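Local coordinates for protein 2-oxoglutarate-dependent dioxygenase tropC (Talaromyces stipitatus, PDB 6XJJ) that acts as an iron(II)- and 2-oxoglutarate-dependent dioxygenase in the biosynthesis of fungal tropolones, at residues 86-91 against 251-256; 194-199 against 295-300; 269-274 against 301-306. All blocks are in the same frame, centred on the assembly; numbering follows the deposited sequence.

Contact 1: residues 86-91 against 251-256; sequences EAREKI and ILLQQK
The guanidinium of R88, the flat group that takes part here, meets L253 at its edge and not through a face: methyl CD1 of L253 lies near the guanidinium plane, 4.2 Å from R88 NH1. The closer touch is to the aliphatic stem of the arginine, where R88 CD and L253 CD1 are 3.7 Å apart. The two side chains cross at about a right angle. R88 runs extended through CG and then turns at chi3 (-61°), which carries the guanidinium past the leucine and on to a salt bridge from NH2 to D279, while the methylenes are left against L253. The other leucine branch sits between two helix residues: L253 CD2 meets I91 CG2 at 3.7 Å, the two side chains sliding past each other in opposite directions, and also lies near CB of R88. L253 CG stands anti to its backbone N (chi1 174°), which extends the forked end toward the helix. No hydrogen bond spans the two segments; the contact is apolar packing about a single buried leucine, with 131 Å² of surface removed. Helix 85-99, from the N-terminal region of the family, thereby rests on strand 249-253 of the large mixed sheet. L253 is paired through its backbone with V314 of strand 311-318, I91 also touches V314, and both I91 and L253 reach Y181, so helix 171-204 closes the same apolar cluster beside the sheet.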
loop_
_atom_site.group_PDB
_atom_site.type_symbol
_atom_site.label_atom_id
_atom_site.label_comp_id
_atom_site.label_asym_id
_atom_site.label_seq_id
_atom_site.Cartn_x
_atom_site.Cartn_y
_atom_site.Cartn_z
ATOM N N GLU A 86 -18.542 -4.383 -2.248
ATOM C CA GLU A 86 -18.625 -5.459 -1.267
ATOM C C GLU A 86 -17.240 -5.843 -0.779
ATOM O O GLU A 86 -17.022 -6.061 0.419
ATOM C CB GLU A 86 -19.282 -6.691 -1.868
ATOM C CG GLU A 86 -19.767 -7.657 -0.826
ATOM C CD GLU A 86 -20.046 -9.019 -1.406
ATOM O OE1 GLU A 86 -19.742 -9.236 -2.598
ATOM O OE2 GLU A 86 -20.571 -9.878 -0.674
ATOM N N ALA A 87 -16.292 -5.967 -1.712
ATOM C CA ALA A 87 -14.957 -6.430 -1.361
ATOM C C ALA A 87 -14.290 -5.478 -0.385
ATOM O O ALA A 87 -13.534 -5.905 0.497
ATOM C CB ALA A 87 -14.106 -6.579 -2.619
ATOM N N ARG A 88 -14.564 -4.181 -0.521
ATOM C CA ARG A 88 -13.981 -3.210 0.395
ATOM C C ARG A 88 -14.673 -3.278 1.749
ATOM O O ARG A 88 -14.019 -3.189 2.793
ATOM C CB ARG A 88 -14.072 -1.807 -0.210
ATOM C CG ARG A 88 -13.335 -1.676 -1.547
ATOM C CD ARG A 88 -13.349 -0.256 -2.080
ATOM N NE ARG A 88 -14.709 0.208 -2.331
ATOM C CZ ARG A 88 -15.431 0.927 -1.472
ATOM N NH1 ARG A 88 -14.933 1.259 -0.289
ATOM N NH2 ARG A 88 -16.662 1.302 -1.792
ATOM N N GLU A 89 -15.996 -3.461 1.748
ATOM C CA GLU A 89 -16.719 -3.687 2.993
ATOM C C GLU A 89 -16.164 -4.895 3.734
ATOM O O GLU A 89 -15.955 -4.847 4.952
ATOM C CB GLU A 89 -18.205 -3.883 2.696
ATOM C CG GLU A 89 -18.910 -2.642 2.193
ATOM C CD GLU A 89 -20.291 -2.949 1.641
ATOM O OE1 GLU A 89 -20.626 -4.150 1.509
ATOM O OE2 GLU A 89 -21.037 -1.999 1.318
ATOM N N LYS A 90 -15.903 -5.984 3.013
ATOM C CA LYS A 90 -15.579 -7.231 3.685
ATOM C C LYS A 90 -14.211 -7.150 4.355
ATOM O O LYS A 90 -14.039 -7.681 5.458
ATOM C CB LYS A 90 -15.654 -8.384 2.679
ATOM C CG LYS A 90 -15.832 -9.754 3.303
ATOM C CD LYS A 90 -15.789 -10.884 2.276
ATOM C CE LYS A 90 -16.919 -10.785 1.253
ATOM N NZ LYS A 90 -16.937 -11.970 0.338
ATOM N N ILE A 91 -13.247 -6.454 3.742
ATOM C CA ILE A 91 -11.898 -6.413 4.310
ATOM C C ILE A 91 -11.837 -5.511 5.542
ATOM O O ILE A 91 -11.039 -5.763 6.453
ATOM C CB ILE A 91 -10.861 -5.973 3.257
ATOM C CG1 ILE A 91 -9.440 -6.290 3.723
ATOM C CG2 ILE A 91 -10.949 -4.482 2.971
ATOM C CD1 ILE A 91 -9.116 -7.780 3.776
ATOM N N ILE A 251 -0.782 0.591 -2.635
ATOM C CA ILE A 251 -2.207 0.778 -2.892
ATOM C C ILE A 251 -2.911 0.777 -1.544
ATOM O O ILE A 251 -2.880 -0.231 -0.826
ATOM C CB ILE A 251 -2.799 -0.321 -3.790
ATOM C CG1 ILE A 251 -1.967 -0.498 -5.057
ATOM C CG2 ILE A 251 -4.226 0.069 -4.159
ATOM C CD1 ILE A 251 -2.364 -1.695 -5.893
ATOM N N LEU A 252 -3.567 1.883 -1.214
ATOM C CA LEU A 252 -4.135 2.093 0.107
ATOM C C LEU A 252 -5.649 2.184 -0.004
ATOM O O LEU A 252 -6.175 2.804 -0.933
ATOM C CB LEU A 252 -3.589 3.384 0.736
ATOM C CG LEU A 252 -4.030 3.818 2.136
ATOM C CD1 LEU A 252 -3.383 2.947 3.208
ATOM C CD2 LEU A 252 -3.724 5.298 2.349
ATOM N N LEU A 253 -6.343 1.570 0.948
ATOM C CA LEU A 253 -7.790 1.683 1.073
ATOM C C LEU A 253 -8.102 2.434 2.359
ATOM O O LEU A 253 -7.845 1.918 3.453
ATOM C CB LEU A 253 -8.448 0.303 1.087
ATOM C CG LEU A 253 -9.958 0.257 1.351
ATOM C CD1 LEU A 253 -10.734 0.974 0.257
ATOM C CD2 LEU A 253 -10.434 -1.179 1.501
ATOM N N GLN A 254 -8.659 3.634 2.235
ATOM C CA GLN A 254 -9.018 4.398 3.415
ATOM C C GLN A 254 -10.479 4.132 3.755
ATOM O O GLN A 254 -11.213 3.489 3.001
ATOM C CB GLN A 254 -8.800 5.890 3.203
ATOM C CG GLN A 254 -7.523 6.263 2.546
ATOM C CD GLN A 254 -7.333 7.738 2.600
ATOM O OE1 GLN A 254 -8.032 8.417 3.343
ATOM N NE2 GLN A 254 -6.593 8.267 1.645
ATOM N N GLN A 255 -10.905 4.662 4.892
ATOM C CA GLN A 255 -12.234 4.394 5.411
ATOM C C GLN A 255 -13.093 5.642 5.246
ATOM O O GLN A 255 -12.654 6.748 5.576
ATOM C CB GLN A 255 -12.150 3.986 6.881
ATOM C CG GLN A 255 -13.294 3.134 7.367
ATOM C CD GLN A 255 -13.099 2.702 8.801
ATOM O OE1 GLN A 255 -12.127 3.097 9.451
ATOM N NE2 GLN A 255 -13.988 1.846 9.288
ATOM N N LYS A 256 -14.307 5.464 4.728
ATOM C CA LYS A 256 -15.244 6.573 4.583
ATOM C C LYS A 256 -15.492 7.251 5.924
ATOM O O LYS A 256 -15.916 6.607 6.890
ATOM C CB LYS A 256 -16.555 6.068 3.974
ATOM C CG LYS A 256 -17.725 7.059 3.954
ATOM C CD LYS A 256 -18.868 6.520 3.087
ATOM C CE LYS A 256 -20.214 7.166 3.400
ATOM N NZ LYS A 256 -20.212 8.650 3.298
#

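Contact 2: residues 194-199 against 295-300; sequences RILGQG and GYYRSA
Y297 reaches helix 171-204 with both its hydroxyl and its ring, and L196 receives both. The hydroxyl donates to the backbone carbonyl of L196, with Y297 OH 2.7 Å from L196 O. The approach lies in the carbonyl plane on a lone pair, with a C=O...O angle of 121°, so the buried phenol oxygen is met by a well-directed acceptor. L196 CD2 sits over one face of the same ring in a CH-pi contact, 3.7 Å from the Y297 centroid and displaced toward the rim near CE2. A chi1 of -67° sets L196 CG anti to its carbonyl carbon and brings this methyl beside the ring, while the carbonyl of the same residue meets the ring edge. One turn on, the Y297 hydroxyl comes within 3.4 Å of the CA of G199, a position with no side chain to stand in its way.

The opposite face of the Y297 ring is taken by its sequence neighbour: Y296 CD2 lies 3.6 Å above the plane, so the phenol is held between L196 and Y296. Y296 itself passes G199 O at a longer range, 4.1 Å from its OH; that hydroxyl is hydrogen-bonded to R67, and its ring meets F204 edge-to-face.

Farther out, T293 OG1 accepts from Y297 N, and R298 binds helix 56-72 through backbone pairing with C70 and a side-chain bond to K72 O. The loop is therefore wedged between helices 56-72 and 171-204. It leads from helix 287-292 into strand 302-304, joining the helical flank of this 2-oxoglutarate oxygenase fold to the strand that carries an iron ligand.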
loop_
_atom_site.group_PDB
_atom_site.type_symbol
_atom_site.label_atom_id
_atom_site.label_comp_id
_atom_site.label_asym_id
_atom_site.label_seq_id
_atom_site.Cartn_x
_atom_site.Cartn_y
_atom_site.Cartn_z
ATOM N N ARG A 194 1.630 -1.979 -15.597
ATOM C CA ARG A 194 1.670 -1.920 -17.054
ATOM C C ARG A 194 1.335 -0.528 -17.564
ATOM O O ARG A 194 1.826 -0.124 -18.625
ATOM C CB ARG A 194 0.706 -2.940 -17.651
ATOM C CG ARG A 194 0.998 -4.364 -17.238
ATOM C CD ARG A 194 0.105 -5.367 -17.942
ATOM N NE ARG A 194 0.203 -6.673 -17.299
ATOM C CZ ARG A 194 -0.650 -7.134 -16.385
ATOM N NH1 ARG A 194 -1.728 -6.436 -16.044
ATOM N NH2 ARG A 194 -0.449 -8.328 -15.843
ATOM N N ILE A 195 0.484 0.206 -16.844
ATOM C CA ILE A 195 0.209 1.595 -17.198
ATOM C C ILE A 195 1.460 2.446 -16.999
ATOM O O ILE A 195 1.810 3.274 -17.849
ATOM C CB ILE A 195 -0.983 2.127 -16.381
ATOM C CG1 ILE A 195 -2.264 1.377 -16.756
ATOM C CG2 ILE A 195 -1.168 3.619 -16.615
ATOM C CD1 ILE A 195 -3.448 1.662 -15.834
ATOM N N LEU A 196 2.154 2.249 -15.873
ATOM C CA LEU A 196 3.424 2.934 -15.639
ATOM C C LEU A 196 4.436 2.600 -16.730
ATOM O O LEU A 196 5.097 3.492 -17.276
ATOM C CB LEU A 196 3.968 2.556 -14.257
ATOM C CG LEU A 196 3.155 3.068 -13.062
ATOM C CD1 LEU A 196 3.598 2.431 -11.754
ATOM C CD2 LEU A 196 3.256 4.582 -12.952
ATOM N N GLY A 197 4.573 1.314 -17.060
ATOM C CA GLY A 197 5.462 0.926 -18.145
ATOM C C GLY A 197 5.143 1.644 -19.443
ATOM O O GLY A 197 6.046 2.043 -20.183
ATOM N N GLN A 198 3.854 1.819 -19.736
ATOM C CA GLN A 198 3.450 2.538 -20.941
ATOM C C GLN A 198 3.822 4.014 -20.859
ATOM O O GLN A 198 4.243 4.610 -21.858
ATOM C CB GLN A 198 1.947 2.356 -21.160
ATOM C CG GLN A 198 1.371 3.017 -22.404
ATOM C CD GLN A 198 2.035 2.558 -23.690
ATOM O OE1 GLN A 198 2.250 1.363 -23.901
ATOM N NE2 GLN A 198 2.289 3.503 -24.590
ATOM N N GLY A 199 3.674 4.627 -19.682
ATOM C CA GLY A 199 4.162 5.983 -19.506
ATOM C C GLY A 199 5.664 6.098 -19.686
ATOM O O GLY A 199 6.160 7.129 -20.148
ATOM N N GLY A 295 13.878 9.324 -11.346
ATOM C CA GLY A 295 13.026 10.221 -10.591
ATOM C C GLY A 295 11.781 10.632 -11.345
ATOM O O GLY A 295 11.026 11.485 -10.861
ATOM N N TYR A 296 11.546 10.040 -12.522
ATOM C CA TYR A 296 10.411 10.426 -13.353
ATOM C C TYR A 296 9.097 10.098 -12.656
ATOM O O TYR A 296 8.139 10.879 -12.722
ATOM C CB TYR A 296 10.524 9.728 -14.710
ATOM C CG TYR A 296 9.421 10.037 -15.679
ATOM C CD1 TYR A 296 9.395 11.238 -16.369
ATOM C CD2 TYR A 296 8.415 9.115 -15.925
ATOM C CE1 TYR A 296 8.384 11.524 -17.267
ATOM C CE2 TYR A 296 7.404 9.384 -16.818
ATOM C CZ TYR A 296 7.391 10.592 -17.489
ATOM O OH TYR A 296 6.385 10.870 -18.385
ATOM N N TYR A 297 9.035 8.958 -11.972
ATOM C CA TYR A 297 7.963 8.662 -11.030
ATOM C C TYR A 297 8.506 8.950 -9.631
ATOM O O TYR A 297 9.480 8.326 -9.197
ATOM C CB TYR A 297 7.487 7.216 -11.182
ATOM C CG TYR A 297 6.867 6.900 -12.546
ATOM C CD1 TYR A 297 6.102 7.842 -13.223
ATOM C CD2 TYR A 297 7.032 5.652 -13.141
ATOM C CE1 TYR A 297 5.535 7.558 -14.463
ATOM C CE2 TYR A 297 6.470 5.361 -14.379
ATOM C CZ TYR A 297 5.721 6.316 -15.031
ATOM O OH TYR A 297 5.160 6.030 -16.253
ATOM N N ARG A 298 7.894 9.914 -8.941
ATOM C CA ARG A 298 8.422 10.408 -7.674
ATOM C C ARG A 298 7.950 9.579 -6.481
ATOM O O ARG A 298 6.773 9.222 -6.381
ATOM C CB ARG A 298 8.009 11.865 -7.445
ATOM C CG ARG A 298 8.645 12.918 -8.343
ATOM C CD ARG A 298 8.280 14.309 -7.781
ATOM N NE ARG A 298 8.714 14.411 -6.380
ATOM C CZ ARG A 298 7.909 14.565 -5.324
ATOM N NH1 ARG A 298 8.425 14.598 -4.108
ATOM N NH2 ARG A 298 6.601 14.726 -5.458
ATOM N N SER A 299 8.878 9.309 -5.553
ATOM C CA SER A 299 8.540 8.833 -4.212
ATOM C C SER A 299 8.475 10.039 -3.278
ATOM O O SER A 299 9.487 10.711 -3.049
ATOM C CB SER A 299 9.559 7.815 -3.697
ATOM O OG SER A 299 9.219 7.386 -2.384
ATOM N N ALA A 300 7.291 10.300 -2.731
ATOM C CA ALA A 300 7.018 11.505 -1.967
ATOM C C ALA A 300 6.836 11.169 -0.493
ATOM O O ALA A 300 6.237 10.148 -0.144
ATOM C CB ALA A 300 5.767 12.220 -2.495
#

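Contact 3: residues 269-274 against 301-306; sequences ETWIPV and RHRVYI. With FE (Fe (III) ion), chain B.
Stacking dominates: the guanidinium of R303 lies flat on one face of W271, centres 3.7 Å apart and planes at 6°. It is a cation-pi pair, with R303 CZ over the six-membered ring. The extended arginine chain also lays CD on that face, a CH-pi contact 3.8 Å from the W271 six-ring centroid. R303 NH2 lies over W271 NE1 as part of the stack; both are donors, so no bond forms. R303 NE makes a salt bridge with E262, which helps hold the guanidinium flat on the ring.

Packing at the indole rim is lighter. H302 CA meets W271 CZ3 at 3.8 Å in the ring plane. R301 NH2 approaches W271 CZ2 obliquely at 4.0 Å. The NE of that arginine is paired to D242.

Metal binding uses the other side of strand 302-304. The CB of H302 points away from W271; chi1 57° places CG between the backbone N and the carbonyl carbon. H302 NE2 binds the iron at 2.5 Å, the metal lying in the imidazole plane at its edge, and ND1 is hydrogen-bonded to A300 O.

W271 reaches past the intervening strand 261-265 of a three-stranded antiparallel sheet. With H243 and D245, H302 completes the two-histidine, one-carboxylate facial triad of the double-stranded beta-helix oxygenases.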
loop_
_atom_site.group_PDB
_atom_site.type_symbol
_atom_site.label_atom_id
_atom_site.label_comp_id
_atom_site.label_asym_id
_atom_site.label_seq_id
_atom_site.Cartn_x
_atom_site.Cartn_y
_atom_site.Cartn_z
ATOM N N GLU A 269 6.266 23.727 -0.687
ATOM C CA GLU A 269 6.710 23.451 0.682
ATOM C C GLU A 269 5.514 23.303 1.626
ATOM O O GLU A 269 5.414 23.966 2.662
ATOM C CB GLU A 269 7.675 24.536 1.167
ATOM C CG GLU A 269 8.981 24.617 0.367
ATOM C CD GLU A 269 9.900 25.725 0.849
ATOM O OE1 GLU A 269 9.470 26.537 1.698
ATOM O OE2 GLU A 269 11.053 25.791 0.374
ATOM N N THR A 270 4.591 22.413 1.256
ATOM C CA THR A 270 3.361 22.223 2.012
ATOM C C THR A 270 3.014 20.738 2.041
ATOM O O THR A 270 3.427 19.966 1.173
ATOM C CB THR A 270 2.187 23.016 1.402
ATOM O OG1 THR A 270 2.609 24.352 1.104
ATOM C CG2 THR A 270 1.048 23.118 2.407
ATOM N N TRP A 271 2.250 20.346 3.059
ATOM C CA TRP A 271 1.636 19.025 3.110
ATOM C C TRP A 271 0.242 19.098 2.496
ATOM O O TRP A 271 -0.586 19.905 2.929
ATOM C CB TRP A 271 1.539 18.531 4.553
ATOM C CG TRP A 271 2.860 18.291 5.207
ATOM C CD1 TRP A 271 3.617 19.211 5.864
ATOM C CD2 TRP A 271 3.565 17.046 5.308
ATOM N NE1 TRP A 271 4.757 18.627 6.354
ATOM C CE2 TRP A 271 4.751 17.298 6.027
ATOM C CE3 TRP A 271 3.311 15.747 4.858
ATOM C CZ2 TRP A 271 5.686 16.300 6.303
ATOM C CZ3 TRP A 271 4.244 14.756 5.132
ATOM C CH2 TRP A 271 5.414 15.037 5.850
ATOM N N ILE A 272 -0.017 18.262 1.492
ATOM C CA ILE A 272 -1.330 18.247 0.845
ATOM C C ILE A 272 -2.146 17.138 1.495
ATOM O O ILE A 272 -1.610 16.041 1.711
ATOM C CB ILE A 272 -1.248 17.990 -0.665
ATOM C CG1 ILE A 272 -0.244 18.912 -1.342
ATOM C CG2 ILE A 272 -2.618 18.251 -1.287
ATOM C CD1 ILE A 272 0.052 18.498 -2.776
ATOM N N PRO A 273 -3.424 17.339 1.795
ATOM C CA PRO A 273 -4.240 16.210 2.237
ATOM C C PRO A 273 -4.581 15.306 1.070
ATOM O O PRO A 273 -4.667 15.729 -0.086
ATOM C CB PRO A 273 -5.495 16.881 2.809
ATOM C CG PRO A 273 -5.618 18.130 2.044
ATOM C CD PRO A 273 -4.207 18.588 1.754
ATOM N N VAL A 274 -4.748 14.022 1.384
ATOM C CA VAL A 274 -5.252 13.048 0.430
ATOM C C VAL A 274 -6.725 12.810 0.762
ATOM O O VAL A 274 -7.019 12.168 1.783
ATOM C CB VAL A 274 -4.458 11.738 0.472
ATOM C CG1 VAL A 274 -5.045 10.740 -0.512
ATOM C CG2 VAL A 274 -3.004 11.998 0.148
ATOM N N ARG A 301 7.361 12.032 0.367
ATOM C CA ARG A 301 7.132 11.910 1.799
ATOM C C ARG A 301 5.648 12.029 2.128
ATOM O O ARG A 301 4.900 12.759 1.470
ATOM C CB ARG A 301 7.958 12.978 2.523
ATOM C CG ARG A 301 9.437 12.593 2.635
ATOM C CD ARG A 301 10.392 13.738 2.951
ATOM N NE ARG A 301 10.009 14.565 4.095
ATOM C CZ ARG A 301 9.835 15.888 4.052
ATOM N NH1 ARG A 301 10.051 16.570 2.938
ATOM N NH2 ARG A 301 9.478 16.544 5.144
ATOM N N HIS A 302 5.216 11.270 3.132
ATOM C CA HIS A 302 3.830 11.287 3.568
ATOM C C HIS A 302 3.762 10.772 4.996
ATOM O O HIS A 302 4.709 10.161 5.503
ATOM C CB HIS A 302 2.925 10.456 2.643
ATOM C CG HIS A 302 3.335 9.019 2.504
ATOM N ND1 HIS A 302 4.355 8.614 1.668
ATOM C CD2 HIS A 302 2.858 7.891 3.086
ATOM C CE1 HIS A 302 4.489 7.301 1.743
ATOM N NE2 HIS A 302 3.595 6.837 2.599
ATOM N N ARG A 303 2.624 11.031 5.638
ATOM C CA ARG A 303 2.420 10.697 7.043
ATOM C C ARG A 303 0.921 10.714 7.318
ATOM O O ARG A 303 0.116 11.086 6.459
ATOM C CB ARG A 303 3.162 11.680 7.947
ATOM C CG ARG A 303 2.671 13.105 7.793
ATOM C CD ARG A 303 3.458 14.059 8.638
ATOM N NE ARG A 303 2.941 15.420 8.544
ATOM C CZ ARG A 303 3.511 16.473 9.117
ATOM N NH1 ARG A 303 4.624 16.320 9.821
ATOM N NH2 ARG A 303 2.978 17.678 8.976
ATOM N N VAL A 304 0.552 10.320 8.535
ATOM C CA VAL A 304 -0.841 10.289 8.965
ATOM C C VAL A 304 -0.883 10.910 10.353
ATOM O O VAL A 304 -0.363 10.325 11.312
ATOM C CB VAL A 304 -1.414 8.862 8.989
ATOM C CG1 VAL A 304 -2.895 8.880 9.353
ATOM C CG2 VAL A 304 -1.189 8.164 7.661
ATOM N N TYR A 305 -1.493 12.089 10.470
ATOM C CA TYR A 305 -1.632 12.703 11.781
ATOM C C TYR A 305 -2.805 12.094 12.545
ATOM O O TYR A 305 -3.657 11.400 11.986
ATOM C CB TYR A 305 -1.802 14.220 11.672
ATOM C CG TYR A 305 -2.976 14.698 10.846
ATOM C CD1 TYR A 305 -4.256 14.759 11.382
ATOM C CD2 TYR A 305 -2.791 15.148 9.545
ATOM C CE1 TYR A 305 -5.330 15.215 10.627
ATOM C CE2 TYR A 305 -3.853 15.610 8.786
ATOM C CZ TYR A 305 -5.122 15.642 9.332
ATOM O OH TYR A 305 -6.184 16.100 8.579
ATOM N N ILE A 306 -2.829 12.352 13.846
ATOM C CA ILE A 306 -3.816 11.749 14.735
ATOM C C ILE A 306 -5.083 12.590 14.699
ATOM O O ILE A 306 -5.028 13.819 14.589
ATOM C CB ILE A 306 -3.262 11.625 16.166
ATOM C CG1 ILE A 306 -1.996 10.762 16.164
ATOM C CG2 ILE A 306 -4.314 11.003 17.090
ATOM C CD1 ILE A 306 -1.233 10.769 17.463
HETATM FE FE FE B . 3.462 4.589 3.693
#

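Contact 3 holds the active-site iron through H302; of the other two, one is tied to it by sequence and the other by packing. Contact 2 runs directly into it, A300 adjoining R301, so the loop fixed on helix 171-204 continues as the strand of the metal ligand, although their centres are 21 Å apart. Contact 1 is also 21 Å from contact 3 between centres, but the two touch: Q254 NE2 packs 3.6 Å from V274 CG1. The L253 side chain of contact 1 remains about 13 Å from the iron. Contacts 1 and 2 do not meet, their nearest atoms being about 9 Å apart, yet helix 171-204 serves both: it supplies segment 194-199, and its Y181 touches I91 and L253.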